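Local coordinates for protein phytochrome Response Regulator RcpA (PDB 1K68) that probably relays signals from a cyanobacterial phytochrome as a homodimeric CheY-like response regulator, switched by phosphorylation of an aspartate beside a bound magnesium ion, at residues A[7-11]-A[12-16]; A[39-42]-A[43-47]; A[72-75]-A[76-80]; A[98-101]-A[102-106]; A[121-124]-A[125-128]. All blocks are in the same frame, centred on the assembly; numbering follows the deposited sequence.

All five contacts are local, made along a helix or at its start, and they sit round the parallel five-stranded sheet of a receiver domain. Contact 1 is the one at the metal site: the loop after strand 4-8 binds magnesium and caps helix 12-23. Contacts 2 and 3 lie on neighbouring helices and touch through aliphatic packing and the Arg45-Asp80 salt bridge, while contact 3 also meets contact 4 through Leu74 and Leu106. Contact 4 is the surface member, rich in exposed aromatic and acidic side chains. Contact 5, partly buried like contacts 1 to 3, lies against helix 12-23; its centre is about 26 Å from that of contact 2, across the chain's centre.

Contact 1: residues A[7-11]-A[12-16]; sequences LVEDN and KADIR. With MG (magnesium ion), chain C.
The side chain of Asn11 folds back over the first turn of helix 12-23, and its amide stacks on the Asp14 carboxylate with the two planes only 21° apart. CG stands anti to the backbone N (chi1 -171°), which carries OD1 to the amide of Asp14; Asp14 N donates to Asn11 OD1 at 2.8 Å, tilted from the carbonyl plane. This makes Asn11 the N-cap. Its backbone takes part too, since Ile15 N donates to Asn11 O over 2.8 Å in a fairly straight bond.

Ile15, one residue on from Asp14, turns its CG1 branch toward Glu9. Its CG1 packs 3.6 Å from Glu9 CG, and its CD1 lies 3.3 Å from Glu9 O, so the aliphatic part of Glu9 rests on the isoleucine. Beyond it the Glu9 chain bends at chi2 (71°) and turns OE1 back to the loop, where Asn11 N donates to Glu9 OE1 at 2.8 Å on the anti side of the carboxylate. A weak bond from Asp10 N reaches the same oxygen. The other oxygen, OE2, stands 4.2 Å from Asp14 OD2; Lys114 forms salt bridges with both and probably offsets their repulsion. Asp10 faces away from the helix, and its OD1 binds magnesium at 2.3 Å, in a site completed in part by Asn64 and the phosphorylated Asp62.

Arg16 reaches Asp80 of the second subunit in a salt bridge. The turn itself opens the beta-alpha-beta crossover from strand 4-8 through helix 12-23 to strand 30-34, on which Leu7 and Ile15 both pack at Thr33.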
loop_
_atom_site.group_PDB
_atom_site.type_symbol
_atom_site.label_atom_id
_atom_site.label_comp_id
_atom_site.label_asym_id
_atom_site.label_seq_id
_atom_site.Cartn_x
_atom_site.Cartn_y
_atom_site.Cartn_z
ATOM N N LEU A 7 7.259 -10.547 10.139
ATOM C CA LEU A 7 7.806 -9.262 9.744
ATOM C C LEU A 7 8.034 -8.395 10.970
ATOM O O LEU A 7 7.081 -8.054 11.681
ATOM C CB LEU A 7 6.840 -8.557 8.787
ATOM C CG LEU A 7 7.092 -7.091 8.406
ATOM C CD1 LEU A 7 8.411 -6.942 7.640
ATOM C CD2 LEU A 7 5.933 -6.604 7.550
ATOM N N VAL A 8 9.301 -8.070 11.224
ATOM C CA VAL A 8 9.690 -7.224 12.346
ATOM C C VAL A 8 10.046 -5.873 11.720
ATOM O O VAL A 8 11.136 -5.700 11.166
ATOM C CB VAL A 8 10.912 -7.802 13.091
ATOM C CG1 VAL A 8 11.202 -6.963 14.329
ATOM C CG2 VAL A 8 10.656 -9.259 13.481
ATOM N N GLU A 9 9.108 -4.929 11.812
ATOM C CA GLU A 9 9.247 -3.601 11.207
ATOM C C GLU A 9 8.322 -2.590 11.891
ATOM O O GLU A 9 7.208 -2.930 12.274
ATOM C CB GLU A 9 8.875 -3.711 9.730
ATOM C CG GLU A 9 8.647 -2.397 9.014
ATOM C CD GLU A 9 9.926 -1.632 8.803
ATOM O OE1 GLU A 9 10.093 -0.569 9.439
ATOM O OE2 GLU A 9 10.766 -2.102 8.004
ATOM N N ASP A 10 8.768 -1.346 12.039
ATOM C CA ASP A 10 7.928 -0.334 12.691
ATOM C C ASP A 10 7.324 0.704 11.735
ATOM O O ASP A 10 6.302 1.310 12.043
ATOM C CB ASP A 10 8.719 0.376 13.796
ATOM C CG ASP A 10 9.937 1.093 13.271
ATOM O OD1 ASP A 10 10.624 0.515 12.410
ATOM O OD2 ASP A 10 10.218 2.223 13.724
ATOM N N ASN A 11 7.947 0.899 10.578
ATOM C CA ASN A 11 7.454 1.866 9.598
ATOM C C ASN A 11 6.111 1.400 9.020
ATOM O O ASN A 11 6.058 0.448 8.239
ATOM C CB ASN A 11 8.490 2.031 8.484
ATOM C CG ASN A 11 8.164 3.168 7.543
ATOM O OD1 ASN A 11 7.216 3.092 6.760
ATOM N ND2 ASN A 11 8.948 4.238 7.616
ATOM N N LYS A 12 5.028 2.067 9.413
ATOM C CA LYS A 12 3.700 1.693 8.938
ATOM C C LYS A 12 3.586 1.735 7.426
ATOM O O LYS A 12 2.887 0.921 6.837
ATOM C CB LYS A 12 2.631 2.582 9.582
ATOM C CG LYS A 12 2.362 2.211 11.039
ATOM C CD LYS A 12 1.449 3.192 11.754
ATOM C CE LYS A 12 1.297 2.804 13.222
ATOM N NZ LYS A 12 0.401 3.726 13.976
ATOM N N ALA A 13 4.281 2.670 6.795
ATOM C CA ALA A 13 4.234 2.771 5.344
ATOM C C ALA A 13 4.819 1.504 4.731
ATOM O O ALA A 13 4.218 0.904 3.839
ATOM C CB ALA A 13 5.013 3.986 4.875
ATOM N N ASP A 14 5.997 1.107 5.210
ATOM C CA ASP A 14 6.655 -0.090 4.707
ATOM C C ASP A 14 5.848 -1.329 5.069
ATOM O O ASP A 14 5.743 -2.263 4.280
ATOM C CB ASP A 14 8.071 -0.218 5.283
ATOM C CG ASP A 14 9.012 0.858 4.768
ATOM O OD1 ASP A 14 8.738 1.433 3.695
ATOM O OD2 ASP A 14 10.039 1.123 5.424
ATOM N N ILE A 15 5.286 -1.336 6.272
ATOM C CA ILE A 15 4.491 -2.469 6.704
ATOM C C ILE A 15 3.360 -2.659 5.713
ATOM O O ILE A 15 3.094 -3.777 5.267
ATOM C CB ILE A 15 3.904 -2.245 8.115
ATOM C CG1 ILE A 15 5.023 -2.311 9.155
ATOM C CG2 ILE A 15 2.841 -3.298 8.409
ATOM C CD1 ILE A 15 4.585 -1.970 10.567
ATOM N N ARG A 16 2.703 -1.558 5.360
ATOM C CA ARG A 16 1.593 -1.622 4.421
ATOM C C ARG A 16 2.041 -2.218 3.096
ATOM O O ARG A 16 1.480 -3.213 2.634
ATOM C CB ARG A 16 0.992 -0.231 4.171
ATOM C CG ARG A 16 -0.246 -0.275 3.282
ATOM C CD ARG A 16 -0.888 1.095 3.051
ATOM N NE ARG A 16 -0.316 1.817 1.914
ATOM C CZ ARG A 16 0.626 2.753 2.010
ATOM N NH1 ARG A 16 1.113 3.096 3.197
ATOM N NH2 ARG A 16 1.081 3.350 0.914
HETATM MG MG MG C . 12.640 0.823 11.415
HETATM O O HOH W 1 11.460 2.965 11.573
#

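Contact 2: residues A[39-42]-A[43-47]; sequences EAMA and YLRQE
The Arg45 guanidinium meets the Met41 methyl obliquely: CE lies 3.7 Å from Arg45 NH2, and the two side chains run side by side, pointing the same way. Met41 gets there by bending at both chi2 and chi3 (-54° and -74°), whereas Arg45 stays extended from CG to NE. The other flat group, the Tyr43 ring, leads away from the turn. It stacks on Phe6 and meets the Tyr50 ring with the planes well inclined; Tyr43 CB lies 3.3 Å from Glu39 O.

Helix 37-44, whose Met41 and Leu44 pack on helix 70-79, ends here. Arg45 N donates to Met41 O at 2.8 Å, and the chain then leaves helical geometry. Gln46 takes a positive phi (47°) as the C-prime residue of a Schellman motif: Glu47 N donates almost straight to Ala42 O at 2.9 Å, and Gln46 N to Tyr43 O at 3.1 Å.

The Schellman bonds give Ala42 O and Tyr43 O donors at the helix end, where regular i to i+4 bonding runs out. The guanidinium itself rests on the Met41 methyl through NE and NH2, while NH1 forms a salt bridge with Asp80, so methyl packing and charge pairing probably fix the group together.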
loop_
_atom_site.group_PDB
_atom_site.type_symbol
_atom_site.label_atom_id
_atom_site.label_comp_id
_atom_site.label_asym_id
_atom_site.label_seq_id
_atom_site.Cartn_x
_atom_site.Cartn_y
_atom_site.Cartn_z
ATOM N N GLU A 39 9.247 -7.299 21.239
ATOM C CA GLU A 39 8.125 -8.153 20.866
ATOM C C GLU A 39 8.628 -9.260 19.965
ATOM O O GLU A 39 8.178 -10.402 20.050
ATOM C CB GLU A 39 7.051 -7.367 20.111
ATOM C CG GLU A 39 6.466 -6.202 20.870
ATOM C CD GLU A 39 6.163 -6.548 22.307
ATOM O OE1 GLU A 39 5.442 -7.544 22.546
ATOM O OE2 GLU A 39 6.650 -5.816 23.192
ATOM N N ALA A 40 9.565 -8.913 19.094
ATOM C CA ALA A 40 10.124 -9.881 18.164
ATOM C C ALA A 40 10.654 -11.102 18.907
ATOM O O ALA A 40 10.256 -12.229 18.630
ATOM C CB ALA A 40 11.243 -9.234 17.349
ATOM N N MET A 41 11.552 -10.874 19.857
ATOM C CA MET A 41 12.129 -11.978 20.611
ATOM C C MET A 41 11.097 -12.711 21.466
ATOM O O MET A 41 11.112 -13.937 21.537
ATOM C CB MET A 41 13.276 -11.472 21.479
ATOM C CG MET A 41 14.451 -10.935 20.673
ATOM S SD MET A 41 15.014 -12.153 19.473
ATOM C CE MET A 41 15.846 -13.313 20.572
ATOM N N ALA A 42 10.201 -11.969 22.107
ATOM C CA ALA A 42 9.175 -12.598 22.935
ATOM C C ALA A 42 8.346 -13.559 22.082
ATOM O O ALA A 42 8.073 -14.693 22.484
ATOM C CB ALA A 42 8.277 -11.530 23.560
ATOM N N TYR A 43 7.957 -13.100 20.896
ATOM C CA TYR A 43 7.159 -13.905 19.978
ATOM C C TYR A 43 7.912 -15.156 19.534
ATOM O O TYR A 43 7.356 -16.257 19.532
ATOM C CB TYR A 43 6.777 -13.067 18.747
ATOM C CG TYR A 43 5.787 -13.728 17.812
ATOM C CD1 TYR A 43 4.433 -13.385 17.836
ATOM C CD2 TYR A 43 6.200 -14.705 16.907
ATOM C CE1 TYR A 43 3.519 -14.002 16.980
ATOM C CE2 TYR A 43 5.293 -15.326 16.051
ATOM C CZ TYR A 43 3.959 -14.971 16.093
ATOM O OH TYR A 43 3.069 -15.596 15.251
ATOM N N LEU A 44 9.180 -14.993 19.158
ATOM C CA LEU A 44 9.976 -16.126 18.694
ATOM C C LEU A 44 10.288 -17.129 19.803
ATOM O O LEU A 44 10.423 -18.322 19.542
ATOM C CB LEU A 44 11.270 -15.630 18.045
ATOM C CG LEU A 44 11.056 -14.807 16.766
ATOM C CD1 LEU A 44 12.384 -14.203 16.288
ATOM C CD2 LEU A 44 10.449 -15.697 15.694
ATOM N N ARG A 45 10.406 -16.652 21.039
ATOM C CA ARG A 45 10.679 -17.557 22.149
ATOM C C ARG A 45 9.369 -18.019 22.772
ATOM O O ARG A 45 9.365 -18.656 23.826
ATOM C CB ARG A 45 11.546 -16.882 23.213
ATOM C CG ARG A 45 12.981 -16.608 22.792
ATOM C CD ARG A 45 13.797 -16.152 23.984
ATOM N NE ARG A 45 15.143 -15.714 23.621
ATOM C CZ ARG A 45 16.050 -16.480 23.024
ATOM N NH1 ARG A 45 15.763 -17.738 22.715
ATOM N NH2 ARG A 45 17.247 -15.985 22.742
ATOM N N GLN A 46 8.258 -17.700 22.113
ATOM C CA GLN A 46 6.937 -18.089 22.597
ATOM C C GLN A 46 6.784 -17.784 24.085
ATOM O O GLN A 46 6.407 -18.652 24.869
ATOM C CB GLN A 46 6.711 -19.584 22.352
ATOM C CG GLN A 46 6.583 -19.966 20.887
ATOM C CD GLN A 46 6.621 -21.467 20.669
ATOM O OE1 GLN A 46 6.370 -21.953 19.569
ATOM N NE2 GLN A 46 6.945 -22.207 21.717
ATOM N N GLU A 47 7.076 -16.544 24.460
ATOM C CA GLU A 47 6.986 -16.112 25.848
ATOM C C GLU A 47 5.748 -15.264 26.101
ATOM O O GLU A 47 5.471 -14.319 25.363
ATOM C CB GLU A 47 8.237 -15.314 26.226
ATOM C CG GLU A 47 9.526 -16.110 26.141
ATOM C CD GLU A 47 10.755 -15.283 26.467
ATOM O OE1 GLU A 47 11.857 -15.863 26.533
ATOM O OE2 GLU A 47 10.624 -14.057 26.655
#

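Contact 3: residues A[72-75]-A[76-80]; sequences EVLA and EIKSD
Val73 turns CG1 anti to the backbone N (chi1 178°), and Ile77 one turn later sends CG1 back beside its own N (chi1 -72°) with CD1 extended. The two side chains therefore run alongside each other, pointing the same way, and meet with Val73 CG1 3.6 Å from Ile77 CD1. Ile77 CG1 also lies close to the preceding turn, 3.2 Å from Val73 O, which accepts from Ile77 N at 2.9 Å.

Leu74 and Lys78 approach differently. Their chains cross at a slant, and Leu74 CD1 touches the lysine at CG, 3.8 Å away. From there Lys78 bends at chi2 and carries NZ off to the side chain of Asn109 and the carbonyls of Lys84 and Ile86, so of its side chain just the first methylenes lie against Leu74. Between the backbones, Lys78 N donates to Leu74 O at 3.0 Å, very nearly straight at 175°.

These pairs are i to i+4 neighbours on helix 70-79, one of the helices that flank the central sheet of the CheY-like receiver fold. Val73 and Ile77 face helix 37-44, where both touch Met41 and Ile77 also touches Leu44; Leu74 turns to Leu106 and Val108. An alanine in place of Ile77 would remove the CD1 that Val73 leans on and is likely to open a gap against Met41 and Leu44.

On the more exposed flank, Glu76 runs extended beyond CG, and its OE2 comes to 4.3 Å from Glu72 OE1. The two negative charges probably repel, though Lys68 forms a salt bridge with Glu76 OE2.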
loop_
_atom_site.group_PDB
_atom_site.type_symbol
_atom_site.label_atom_id
_atom_site.label_comp_id
_atom_site.label_asym_id
_atom_site.label_seq_id
_atom_site.Cartn_x
_atom_site.Cartn_y
_atom_site.Cartn_z
ATOM N N GLU A 72 20.601 -6.663 17.201
ATOM C CA GLU A 72 20.538 -7.483 18.406
ATOM C C GLU A 72 19.607 -8.667 18.212
ATOM O O GLU A 72 19.902 -9.771 18.649
ATOM C CB GLU A 72 20.086 -6.639 19.605
ATOM C CG GLU A 72 21.229 -5.853 20.245
ATOM C CD GLU A 72 20.789 -5.026 21.439
ATOM O OE1 GLU A 72 20.114 -5.575 22.339
ATOM O OE2 GLU A 72 21.126 -3.825 21.480
ATOM N N VAL A 73 18.476 -8.441 17.557
ATOM C CA VAL A 73 17.552 -9.529 17.303
ATOM C C VAL A 73 18.248 -10.607 16.458
ATOM O O VAL A 73 18.163 -11.801 16.756
ATOM C CB VAL A 73 16.296 -9.032 16.562
ATOM C CG1 VAL A 73 15.381 -10.202 16.264
ATOM C CG2 VAL A 73 15.564 -7.994 17.411
ATOM N N LEU A 74 18.951 -10.184 15.413
ATOM C CA LEU A 74 19.652 -11.123 14.545
ATOM C C LEU A 74 20.653 -11.956 15.324
ATOM O O LEU A 74 20.653 -13.181 15.242
ATOM C CB LEU A 74 20.382 -10.374 13.424
ATOM C CG LEU A 74 21.307 -11.205 12.525
ATOM C CD1 LEU A 74 20.504 -12.262 11.784
ATOM C CD2 LEU A 74 22.021 -10.278 11.531
ATOM N N ALA A 75 21.510 -11.283 16.080
ATOM C CA ALA A 75 22.528 -11.965 16.866
ATOM C C ALA A 75 21.925 -12.997 17.823
ATOM O O ALA A 75 22.440 -14.105 17.957
ATOM C CB ALA A 75 23.352 -10.945 17.643
ATOM N N GLU A 76 20.829 -12.638 18.480
ATOM C CA GLU A 76 20.199 -13.554 19.425
ATOM C C GLU A 76 19.503 -14.732 18.749
ATOM O O GLU A 76 19.505 -15.836 19.275
ATOM C CB GLU A 76 19.227 -12.783 20.315
ATOM C CG GLU A 76 19.939 -12.002 21.414
ATOM C CD GLU A 76 19.060 -10.955 22.060
ATOM O OE1 GLU A 76 17.866 -11.236 22.291
ATOM O OE2 GLU A 76 19.571 -9.847 22.345
ATOM N N ILE A 77 18.919 -14.499 17.580
ATOM C CA ILE A 77 18.245 -15.563 16.842
ATOM C C ILE A 77 19.236 -16.586 16.280
ATOM O O ILE A 77 19.089 -17.787 16.502
ATOM C CB ILE A 77 17.430 -14.989 15.664
ATOM C CG1 ILE A 77 16.194 -14.258 16.181
ATOM C CG2 ILE A 77 17.006 -16.098 14.728
ATOM C CD1 ILE A 77 15.414 -13.572 15.077
ATOM N N LYS A 78 20.248 -16.104 15.557
ATOM C CA LYS A 78 21.235 -16.991 14.941
ATOM C C LYS A 78 22.195 -17.662 15.914
ATOM O O LYS A 78 23.008 -18.490 15.519
ATOM C CB LYS A 78 22.027 -16.238 13.867
ATOM C CG LYS A 78 21.195 -15.876 12.649
ATOM C CD LYS A 78 20.755 -17.125 11.873
ATOM C CE LYS A 78 19.747 -16.752 10.795
ATOM N NZ LYS A 78 19.281 -17.913 9.996
ATOM N N SER A 79 22.096 -17.308 17.188
ATOM C CA SER A 79 22.950 -17.904 18.205
ATOM C C SER A 79 22.138 -18.938 18.993
ATOM O O SER A 79 22.693 -19.810 19.655
ATOM C CB SER A 79 23.480 -16.819 19.151
ATOM O OG SER A 79 24.484 -17.333 20.013
ATOM N N ASP A 80 20.818 -18.832 18.912
ATOM C CA ASP A 80 19.929 -19.747 19.616
ATOM C C ASP A 80 19.925 -21.128 18.956
ATOM O O ASP A 80 19.722 -21.255 17.745
ATOM C CB ASP A 80 18.518 -19.162 19.653
ATOM C CG ASP A 80 17.584 -19.950 20.546
ATOM O OD1 ASP A 80 17.015 -20.949 20.071
ATOM O OD2 ASP A 80 17.433 -19.573 21.728
#

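Contact 4: residues A[98-101]-A[102-106]; sequences DDIF and HSYDL
Ser103 grips the carbonyl of Asp99 twice: OG donates to Asp99 O at 2.8 Å and its own backbone N donates to the same oxygen at 3.0 Å, the two donors arriving from opposite faces of the carbonyl plane. With OG beside its backbone N (chi1 -66°), the hydroxyl folds back onto the preceding turn. A valine in place of Ser103 would lack the OG donor, and Asp99 O would probably be left with the backbone bond alone.

Further round the helix, Tyr104 presents its ring edge to Ile100 O, with CD1 3.3 Å from that oxygen, and runs alongside Ile100, whose CG2 is 4.2 Å from Tyr104 CD1. Phe101 and Asp105 also lie side by side: the ring and carboxylate planes are 22° apart, and Phe101 CE2 sits 4.1 Å from Asp105 CG.

Helix 97-105 is the connection of a beta-alpha-beta unit between strands 88-92 and 110-113 of the receiver fold. Ile100 and Ser103 both pack on Tyr111 of the edge strand, and the Tyr104 hydroxyl bonds to the backbone N of Tyr111. Asp99, whose carbonyl Ser103 holds, sends its OD1 to the hydroxyl of Ser94. Leu106 CD1 lies 3.4 Å above one face of the His102 ring, shifted toward its rim.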
loop_
_atom_site.group_PDB
_atom_site.type_symbol
_atom_site.label_atom_id
_atom_site.label_comp_id
_atom_site.label_asym_id
_atom_site.label_seq_id
_atom_site.Cartn_x
_atom_site.Cartn_y
_atom_site.Cartn_z
ATOM N N ASP A 98 28.965 -1.125 7.598
ATOM C CA ASP A 98 29.161 -1.907 8.820
ATOM C C ASP A 98 27.966 -2.812 9.087
ATOM O O ASP A 98 28.125 -3.922 9.590
ATOM C CB ASP A 98 29.353 -1.018 10.052
ATOM C CG ASP A 98 30.558 -0.104 9.948
ATOM O OD1 ASP A 98 31.559 -0.477 9.299
ATOM O OD2 ASP A 98 30.493 0.991 10.546
ATOM N N ASP A 99 26.771 -2.322 8.774
ATOM C CA ASP A 99 25.563 -3.114 8.982
ATOM C C ASP A 99 25.576 -4.319 8.050
ATOM O O ASP A 99 25.183 -5.416 8.433
ATOM C CB ASP A 99 24.316 -2.268 8.717
ATOM C CG ASP A 99 23.958 -1.364 9.888
ATOM O OD1 ASP A 99 23.244 -0.362 9.680
ATOM O OD2 ASP A 99 24.381 -1.665 11.019
ATOM N N ILE A 100 26.039 -4.115 6.823
ATOM C CA ILE A 100 26.084 -5.201 5.861
ATOM C C ILE A 100 27.052 -6.287 6.310
ATOM O O ILE A 100 26.703 -7.469 6.376
ATOM C CB ILE A 100 26.489 -4.675 4.472
ATOM C CG1 ILE A 100 25.401 -3.729 3.946
ATOM C CG2 ILE A 100 26.713 -5.833 3.532
ATOM C CD1 ILE A 100 25.786 -2.976 2.676
ATOM N N PHE A 101 28.274 -5.882 6.622
ATOM C CA PHE A 101 29.289 -6.824 7.063
ATOM C C PHE A 101 28.869 -7.545 8.333
ATOM O O PHE A 101 28.948 -8.766 8.417
ATOM C CB PHE A 101 30.610 -6.102 7.329
ATOM C CG PHE A 101 31.719 -7.014 7.787
ATOM C CD1 PHE A 101 32.616 -7.560 6.873
ATOM C CD2 PHE A 101 31.838 -7.368 9.127
ATOM C CE1 PHE A 101 33.616 -8.441 7.288
ATOM C CE2 PHE A 101 32.833 -8.249 9.552
ATOM C CZ PHE A 101 33.720 -8.788 8.630
ATOM N N HIS A 102 28.430 -6.790 9.328
ATOM C CA HIS A 102 28.044 -7.399 10.592
ATOM C C HIS A 102 26.893 -8.386 10.430
ATOM O O HIS A 102 26.919 -9.475 10.994
ATOM C CB HIS A 102 27.682 -6.311 11.606
ATOM C CG HIS A 102 27.622 -6.798 13.022
ATOM N ND1 HIS A 102 28.644 -7.513 13.607
ATOM C CD2 HIS A 102 26.674 -6.642 13.980
ATOM C CE1 HIS A 102 28.330 -7.776 14.867
ATOM N NE2 HIS A 102 27.141 -7.260 15.115
ATOM N N SER A 103 25.886 -8.019 9.646
ATOM C CA SER A 103 24.745 -8.907 9.451
ATOM C C SER A 103 25.164 -10.244 8.854
ATOM O O SER A 103 24.739 -11.301 9.318
ATOM C CB SER A 103 23.698 -8.240 8.557
ATOM O OG SER A 103 23.139 -7.104 9.197
ATOM N N TYR A 104 26.004 -10.224 7.828
ATOM C CA TYR A 104 26.406 -11.492 7.248
ATOM C C TYR A 104 27.297 -12.251 8.217
ATOM O O TYR A 104 27.217 -13.472 8.317
ATOM C CB TYR A 104 27.106 -11.286 5.899
ATOM C CG TYR A 104 26.128 -11.112 4.754
ATOM C CD1 TYR A 104 25.878 -9.854 4.203
ATOM C CD2 TYR A 104 25.421 -12.210 4.244
ATOM C CE1 TYR A 104 24.942 -9.690 3.172
ATOM C CE2 TYR A 104 24.485 -12.058 3.217
ATOM C CZ TYR A 104 24.256 -10.795 2.688
ATOM O OH TYR A 104 23.352 -10.634 1.669
ATOM N N ASP A 105 28.126 -11.519 8.955
ATOM C CA ASP A 105 29.021 -12.150 9.911
ATOM C C ASP A 105 28.234 -12.845 11.020
ATOM O O ASP A 105 28.690 -13.847 11.569
ATOM C CB ASP A 105 29.961 -11.107 10.506
ATOM C CG ASP A 105 31.239 -11.716 11.026
ATOM O OD1 ASP A 105 31.972 -12.339 10.226
ATOM O OD2 ASP A 105 31.508 -11.574 12.236
ATOM N N LEU A 106 27.051 -12.322 11.337
ATOM C CA LEU A 106 26.199 -12.912 12.379
ATOM C C LEU A 106 25.358 -14.064 11.826
ATOM O O LEU A 106 24.543 -14.650 12.540
ATOM C CB LEU A 106 25.270 -11.849 12.971
ATOM C CG LEU A 106 25.874 -10.751 13.843
ATOM C CD1 LEU A 106 24.804 -9.716 14.135
ATOM C CD2 LEU A 106 26.418 -11.350 15.144
#

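Contact 5: residues A[121-124]-A[125-128]; sequences LFQI and VKGI
Residues 121-124 and 125-128 make two successive turns of helix 118-135, the last helix of the receiver fold, with regular i to i+4 bonding. Val125 N donates to Leu121 O at 2.9 Å and Ile128 N to Ile124 O at 2.9 Å; between them, the bond from Gly127 N to Gln123 O is more bent, at 143°.

Phe122 and Lys126 lie side by side, pointing the same way. Lys126 bends at chi2 and chi3 (-59° and -67°), which holds its methylenes near the phenyl ring: CG meets Phe122 CE2 obliquely at 4.1 Å. Its ammonium goes on to the carbonyl oxygens of Ala21 and Asn24, at the end of helix 12-23. The phenylalanine packs on Ala21 too and also touches Pro81 of the second subunit, so this side of the helix reaches the dimer interface.

Val125 faces helix 12-23 as well, against Ala21 and Leu22. On another side Ile124 and Ile128 slant across each other and pack on Ile112 of strand 110-113. Their methyls touch, Ile124 CG2 to Ile128 CD1, at 4.1 Å, while Ile128 CG1 sits 3.3 Å from Ile124 O.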
loop_
_atom_site.group_PDB
_atom_site.type_symbol
_atom_site.label_atom_id
_atom_site.label_comp_id
_atom_site.label_asym_id
_atom_site.label_seq_id
_atom_site.Cartn_x
_atom_site.Cartn_y
_atom_site.Cartn_z
ATOM N N LEU A 121 10.671 -1.350 -4.642
ATOM C CA LEU A 121 10.628 -2.061 -3.368
ATOM C C LEU A 121 9.526 -3.114 -3.426
ATOM O O LEU A 121 9.702 -4.238 -2.959
ATOM C CB LEU A 121 10.359 -1.080 -2.230
ATOM C CG LEU A 121 10.152 -1.659 -0.831
ATOM C CD1 LEU A 121 11.376 -2.452 -0.385
ATOM C CD2 LEU A 121 9.885 -0.521 0.123
ATOM N N PHE A 122 8.388 -2.746 -4.006
ATOM C CA PHE A 122 7.282 -3.682 -4.124
ATOM C C PHE A 122 7.763 -4.913 -4.891
ATOM O O PHE A 122 7.484 -6.042 -4.506
ATOM C CB PHE A 122 6.112 -3.035 -4.867
ATOM C CG PHE A 122 4.834 -3.831 -4.806
ATOM C CD1 PHE A 122 3.944 -3.661 -3.749
ATOM C CD2 PHE A 122 4.522 -4.746 -5.804
ATOM C CE1 PHE A 122 2.755 -4.386 -3.690
ATOM C CE2 PHE A 122 3.339 -5.482 -5.758
ATOM C CZ PHE A 122 2.453 -5.301 -4.697
ATOM N N GLN A 123 8.509 -4.693 -5.970
ATOM C CA GLN A 123 9.005 -5.808 -6.768
ATOM C C GLN A 123 10.078 -6.600 -6.027
ATOM O O GLN A 123 10.243 -7.790 -6.253
ATOM C CB GLN A 123 9.532 -5.306 -8.111
ATOM C CG GLN A 123 8.427 -4.795 -9.037
ATOM C CD GLN A 123 7.334 -5.834 -9.265
ATOM O OE1 GLN A 123 7.616 -6.977 -9.634
ATOM N NE2 GLN A 123 6.081 -5.441 -9.045
ATOM N N ILE A 124 10.802 -5.941 -5.136
ATOM C CA ILE A 124 11.817 -6.628 -4.357
ATOM C C ILE A 124 11.127 -7.586 -3.390
ATOM O O ILE A 124 11.540 -8.735 -3.237
ATOM C CB ILE A 124 12.683 -5.621 -3.569
ATOM C CG1 ILE A 124 13.780 -5.067 -4.479
ATOM C CG2 ILE A 124 13.273 -6.273 -2.336
ATOM C CD1 ILE A 124 14.689 -4.080 -3.808
ATOM N N VAL A 125 10.069 -7.122 -2.733
ATOM C CA VAL A 125 9.371 -7.991 -1.798
ATOM C C VAL A 125 8.815 -9.190 -2.550
ATOM O O VAL A 125 8.817 -10.308 -2.035
ATOM C CB VAL A 125 8.230 -7.251 -1.080
ATOM C CG1 VAL A 125 7.464 -8.217 -0.173
ATOM C CG2 VAL A 125 8.803 -6.099 -0.262
ATOM N N LYS A 126 8.350 -8.959 -3.777
ATOM C CA LYS A 126 7.814 -10.040 -4.595
ATOM C C LYS A 126 8.927 -11.038 -4.885
ATOM O O LYS A 126 8.694 -12.238 -4.931
ATOM C CB LYS A 126 7.247 -9.507 -5.919
ATOM C CG LYS A 126 6.050 -8.581 -5.763
ATOM C CD LYS A 126 4.888 -9.266 -5.055
ATOM C CE LYS A 126 4.279 -10.388 -5.894
ATOM N NZ LYS A 126 3.152 -11.056 -5.182
ATOM N N GLY A 127 10.138 -10.533 -5.090
ATOM C CA GLY A 127 11.251 -11.422 -5.357
ATOM C C GLY A 127 11.574 -12.241 -4.120
ATOM O O GLY A 127 11.907 -13.422 -4.208
ATOM N N ILE A 128 11.476 -11.608 -2.959
ATOM C CA ILE A 128 11.743 -12.299 -1.708
ATOM C C ILE A 128 10.752 -13.448 -1.545
ATOM O O ILE A 128 11.139 -14.581 -1.269
ATOM C CB ILE A 128 11.619 -11.333 -0.517
ATOM C CG1 ILE A 128 12.766 -10.323 -0.556
ATOM C CG2 ILE A 128 11.639 -12.104 0.805
ATOM C CD1 ILE A 128 12.637 -9.228 0.465
#